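Local coordinates for protein SAM-dependent methyltransferase (Pyrococcus horikoshii, PDB 1WZN) that binds S-adenosyl-L-homocysteine and probably transfers a methyl group from S-adenosyl-L-methionine to an acceptor molecule, at residues E31-F34 with K35-K39; R80-A83 with K84-N87. All coordinates share one frame; numbering follows the deposited sequence.

Overall arrangement
Both contacts are local, each made by the last turns of a helix: interaction 1 at the end of helix 23-36, interaction 2 at the end of helix 73-85. They lie on separate elements, their centres 27 Å apart and their nearest atoms about 12 Å apart. Interaction 1 is partly buried, with Ile33, Phe34 and Ala38 packed against strand 139-146 of the mixed sheet and a buried carboxylate, Asp37, among them. Interaction 2 is a surface contact in which only Ala83 is buried, and its chemistry is that of long charged side chains, one gripping a sulfate. Interaction 2 closes with a Schellman motif.

Interaction 1: E31-F34 with K35-K39; sequences EEIF and KEDAK
Asp37 sets its carboxylate against Ile33, one helical turn earlier: OD2 of Asp37 lies 3.6 Å from Ile33 CG2, and the two side chains cross obliquely. The methyl reaches it because CG2 stands anti to Ile33's backbone N while CG1 (chi1 -66°) turns beside that N. The backbone ties the same pair, Asp37 N donating to Ile33 O at 2.7 Å. Ile33 O also takes a weak bond from Ala38 N at 3.3 Å, as the chain leaves the helix. Regular helical bonds precede it, Lys35 N to Glu31 O and Glu36 N to Glu32 O. Ala38 brings CB to Phe34 O, and its small methyl also touches Val140. Farther out, the hydrophobic Ile33 and Phe34 suit the face that meets strand 139-146, and the Phe34 ring meets Tyr64 edge-to-face. The buried Asp37 carboxylate is held from beyond the helix, OD2 in a salt bridge with Arg234 and OD1 hydrogen-bonded to Tyr229. With the carboxylate removed, as by an alanine here, the Arg234 guanidinium and the Tyr229 hydroxyl would probably lose this mate, and a gap would probably open beside Ile33 CG2. The contact thus joins apolar packing to a buried charge whose ionised form Arg234 probably stabilises.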
loop_
_atom_site.group_PDB
_atom_site.type_symbol
_atom_site.label_atom_id
_atom_site.label_comp_id
_atom_site.label_asym_id
_atom_site.label_seq_id
_atom_site.Cartn_x
_atom_site.Cartn_y
_atom_site.Cartn_z
ATOM N N GLU A 31 -19.415 -6.393 34.280
ATOM C CA GLU A 31 -20.402 -6.865 35.252
ATOM C C GLU A 31 -20.997 -8.204 34.834
ATOM O O GLU A 31 -21.380 -9.007 35.685
ATOM C CB GLU A 31 -21.528 -5.849 35.453
ATOM C CG GLU A 31 -21.093 -4.552 36.107
ATOM C CD GLU A 31 -22.259 -3.816 36.738
ATOM O OE1 GLU A 31 -22.527 -4.045 37.937
ATOM O OE2 GLU A 31 -22.914 -3.024 36.031
ATOM N N GLU A 32 -21.092 -8.448 33.529
ATOM C CA GLU A 32 -21.618 -9.731 33.078
ATOM C C GLU A 32 -20.609 -10.806 33.478
ATOM O O GLU A 32 -20.986 -11.910 33.869
ATOM C CB GLU A 32 -21.838 -9.753 31.563
ATOM C CG GLU A 32 -22.253 -11.131 31.065
ATOM C CD GLU A 32 -22.783 -11.122 29.648
ATOM O OE1 GLU A 32 -22.064 -10.652 28.740
ATOM O OE2 GLU A 32 -23.923 -11.595 29.443
ATOM N N ILE A 33 -19.320 -10.482 33.394
ATOM C CA ILE A 33 -18.293 -11.440 33.787
ATOM C C ILE A 33 -18.416 -11.709 35.290
ATOM O O ILE A 33 -18.345 -12.859 35.727
ATOM C CB ILE A 33 -16.869 -10.919 33.455
ATOM C CG1 ILE A 33 -16.691 -10.802 31.935
ATOM C CG2 ILE A 33 -15.821 -11.873 34.007
ATOM C CD1 ILE A 33 -15.342 -10.222 31.526
ATOM N N PHE A 34 -18.603 -10.653 36.082
ATOM C CA PHE A 34 -18.757 -10.812 37.533
ATOM C C PHE A 34 -19.924 -11.754 37.835
ATOM O O PHE A 34 -19.824 -12.650 38.671
ATOM C CB PHE A 34 -19.058 -9.470 38.221
ATOM C CG PHE A 34 -17.904 -8.499 38.242
ATOM C CD1 PHE A 34 -16.596 -8.923 38.021
ATOM C CD2 PHE A 34 -18.132 -7.154 38.541
ATOM C CE1 PHE A 34 -15.528 -8.017 38.101
ATOM C CE2 PHE A 34 -17.076 -6.245 38.623
ATOM C CZ PHE A 34 -15.770 -6.678 38.404
ATOM N N LYS A 35 -21.030 -11.542 37.134
ATOM C CA LYS A 35 -22.236 -12.337 37.334
ATOM C C LYS A 35 -22.156 -13.784 36.868
ATOM O O LYS A 35 -22.605 -14.689 37.571
ATOM C CB LYS A 35 -23.419 -11.649 36.647
ATOM C CG LYS A 35 -24.696 -12.478 36.597
ATOM C CD LYS A 35 -25.771 -11.754 35.805
ATOM C CE LYS A 35 -26.993 -12.628 35.584
ATOM N NZ LYS A 35 -27.989 -11.955 34.701
ATOM N N GLU A 36 -21.575 -14.005 35.694
ATOM C CA GLU A 36 -21.501 -15.346 35.131
ATOM C C GLU A 36 -20.217 -16.137 35.377
ATOM O O GLU A 36 -20.258 -17.362 35.484
ATOM C CB GLU A 36 -21.758 -15.283 33.622
ATOM C CG GLU A 36 -23.082 -14.660 33.218
ATOM C CD GLU A 36 -24.281 -15.397 33.785
ATOM O OE1 GLU A 36 -24.220 -16.636 33.905
ATOM O OE2 GLU A 36 -25.294 -14.737 34.098
ATOM N N ASP A 37 -19.078 -15.458 35.467
ATOM C CA ASP A 37 -17.823 -16.171 35.673
ATOM C C ASP A 37 -17.322 -16.274 37.105
ATOM O O ASP A 37 -16.745 -17.291 37.488
ATOM C CB ASP A 37 -16.741 -15.568 34.780
ATOM C CG ASP A 37 -17.026 -15.798 33.308
ATOM O OD1 ASP A 37 -17.091 -16.976 32.904
ATOM O OD2 ASP A 37 -17.202 -14.812 32.564
ATOM N N ALA A 38 -17.528 -15.228 37.896
ATOM C CA ALA A 38 -17.087 -15.261 39.282
ATOM C C ALA A 38 -17.889 -16.306 40.052
ATOM O O ALA A 38 -19.029 -16.609 39.695
ATOM C CB ALA A 38 -17.266 -13.887 39.924
ATOM N N LYS A 39 -17.295 -16.858 41.101
ATOM C CA LYS A 39 -17.977 -17.859 41.916
ATOM C C LYS A 39 -18.239 -17.296 43.308
ATOM O O LYS A 39 -18.284 -18.031 44.296
ATOM C CB LYS A 39 -17.142 -19.137 42.017
ATOM C CG LYS A 39 -16.958 -19.863 40.690
ATOM C CD LYS A 39 -18.298 -20.234 40.078
ATOM C CE LYS A 39 -18.118 -21.047 38.806
ATOM N NZ LYS A 39 -19.423 -21.367 38.164
#

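Interaction 2: R80-A83 with K84-N87; sequences RRKA and KERN. With SO4 (sulfate ion), chain D.
Arg81 and Glu85, one turn apart on helix 73-85, run side by side and point the same way, with guanidinium and carboxylate planes 63° apart. Arg81 leaves the helix with CG trans to its own backbone N (chi1 -179°), which sends the chain out along the sulfate. Arg81 CB lies 3.6 Å from O2 of this sulfate ion, probably from the crystallisation liquor. Arg81 CG comes near two anions, 3.4 Å from sulfate O2 and 3.9 Å from Glu85 OE2, so the aliphatic stem rather than the charged end meets the glutamate. CD again borders O2, and the bend at chi3 (-54°) then brings the guanidinium edge to the sulfate, whose sulfur lies in the guanidinium plane. Arg81 NE donates to sulfate O2 at 2.9 Å and weakly to O3, while Arg81 NH2 donates to O3 at 2.9 Å. This two-pronged grip, which suits arginine with its in-plane N-H groups, probably fixes the rotation of the planar guanidinium group. Arg77 NE bonds the same ion, and NH1 of Arg81 turns to a salt bridge with Glu10.

In the backbone of the same turns, Lys84 N bonds Arg80 O at 2.9 Å and Arg86 N bonds Lys82 O at 3.0 Å. Asn87, with positive phi, is the C-prime residue of a Schellman motif: its N returns to Lys84 O, and Leu88 N to Ala83 O.

The helix connects strands 65-70 and 91-94 in a beta-alpha-beta unit of the Rossmann-like methyltransferase domain. Long, flexible basic chains suit its surface: Arg80 bridges to Glu73 and reaches Phe92 O on strand 91-94, Lys82 bridges to Asp13, and Arg86 to Glu61. The side chains of Lys82 and Arg86 also touch Leu57, joining this helix end to helix 54-61.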
loop_
_atom_site.group_PDB
_atom_site.type_symbol
_atom_site.label_atom_id
_atom_site.label_comp_id
_atom_site.label_asym_id
_atom_site.label_seq_id
_atom_site.Cartn_x
_atom_site.Cartn_y
_atom_site.Cartn_z
ATOM N N ARG A 80 -8.032 11.220 41.302
ATOM C CA ARG A 80 -8.588 11.738 42.552
ATOM C C ARG A 80 -9.435 12.984 42.330
ATOM O O ARG A 80 -10.464 13.172 42.985
ATOM C CB ARG A 80 -7.471 12.050 43.554
ATOM C CG ARG A 80 -6.705 10.827 44.040
ATOM C CD ARG A 80 -5.852 11.175 45.246
ATOM N NE ARG A 80 -5.023 10.060 45.692
ATOM C CZ ARG A 80 -3.737 9.911 45.390
ATOM N NH1 ARG A 80 -3.121 10.805 44.633
ATOM N NH2 ARG A 80 -3.061 8.873 45.864
ATOM N N ARG A 81 -8.997 13.835 41.408
ATOM C CA ARG A 81 -9.720 15.063 41.099
ATOM C C ARG A 81 -11.111 14.722 40.570
ATOM O O ARG A 81 -12.114 15.292 41.011
ATOM C CB ARG A 81 -8.950 15.874 40.052
ATOM C CG ARG A 81 -9.606 17.193 39.656
ATOM C CD ARG A 81 -8.878 17.832 38.478
ATOM N NE ARG A 81 -7.452 17.986 38.744
ATOM C CZ ARG A 81 -6.492 17.607 37.902
ATOM N NH1 ARG A 81 -6.811 17.051 36.739
ATOM N NH2 ARG A 81 -5.219 17.774 38.225
ATOM N N LYS A 82 -11.169 13.787 39.624
ATOM C CA LYS A 82 -12.441 13.381 39.045
ATOM C C LYS A 82 -13.330 12.673 40.061
ATOM O O LYS A 82 -14.544 12.885 40.077
ATOM C CB LYS A 82 -12.211 12.479 37.825
ATOM C CG LYS A 82 -11.546 13.204 36.660
ATOM C CD LYS A 82 -11.494 12.346 35.391
ATOM C CE LYS A 82 -10.691 11.079 35.604
ATOM N NZ LYS A 82 -10.605 10.237 34.366
ATOM N N ALA A 83 -12.735 11.836 40.906
ATOM C CA ALA A 83 -13.509 11.121 41.920
ATOM C C ALA A 83 -14.152 12.126 42.880
ATOM O O ALA A 83 -15.331 12.018 43.220
ATOM C CB ALA A 83 -12.605 10.154 42.692
ATOM N N LYS A 84 -13.366 13.104 43.312
ATOM C CA LYS A 84 -13.863 14.132 44.222
ATOM C C LYS A 84 -15.012 14.912 43.569
ATOM O O LYS A 84 -16.058 15.117 44.184
ATOM C CB LYS A 84 -12.724 15.080 44.600
ATOM C CG LYS A 84 -13.092 16.127 45.640
ATOM C CD LYS A 84 -11.896 17.018 45.949
ATOM C CE LYS A 84 -12.239 18.074 46.994
ATOM N NZ LYS A 84 -11.032 18.864 47.386
ATOM N N GLU A 85 -14.824 15.325 42.316
ATOM C CA GLU A 85 -15.854 16.079 41.596
ATOM C C GLU A 85 -17.153 15.296 41.452
ATOM O O GLU A 85 -18.241 15.877 41.438
ATOM C CB GLU A 85 -15.377 16.457 40.187
ATOM C CG GLU A 85 -14.074 17.231 40.130
ATOM C CD GLU A 85 -13.589 17.469 38.704
ATOM O OE1 GLU A 85 -13.738 16.561 37.852
ATOM O OE2 GLU A 85 -13.043 18.563 38.439
ATOM N N ARG A 86 -17.041 13.976 41.335
ATOM C CA ARG A 86 -18.217 13.135 41.160
ATOM C C ARG A 86 -18.722 12.512 42.460
ATOM O O ARG A 86 -19.660 11.721 42.448
ATOM C CB ARG A 86 -17.913 12.060 40.109
ATOM C CG ARG A 86 -17.623 12.664 38.730
ATOM C CD ARG A 86 -16.944 11.679 37.767
ATOM N NE ARG A 86 -17.711 10.454 37.558
ATOM C CZ ARG A 86 -17.373 9.501 36.690
ATOM N NH1 ARG A 86 -16.280 9.632 35.946
ATOM N NH2 ARG A 86 -18.118 8.413 36.575
ATOM N N ASN A 87 -18.112 12.901 43.578
ATOM C CA ASN A 87 -18.499 12.397 44.897
ATOM C C ASN A 87 -18.372 10.880 45.007
ATOM O O ASN A 87 -19.172 10.222 45.677
ATOM C CB ASN A 87 -19.939 12.803 45.225
ATOM C CG ASN A 87 -20.137 14.305 45.213
ATOM O OD1 ASN A 87 -19.413 15.044 45.879
ATOM N ND2 ASN A 87 -21.122 14.764 44.454
HETATM S S SO4 D . -5.766 19.042 41.804
HETATM O O1 SO4 D . -5.038 17.929 42.443
HETATM O O2 SO4 D . -7.152 18.629 41.506
HETATM O O3 SO4 D . -5.081 19.420 40.555
HETATM O O4 SO4 D . -5.789 20.197 42.725
#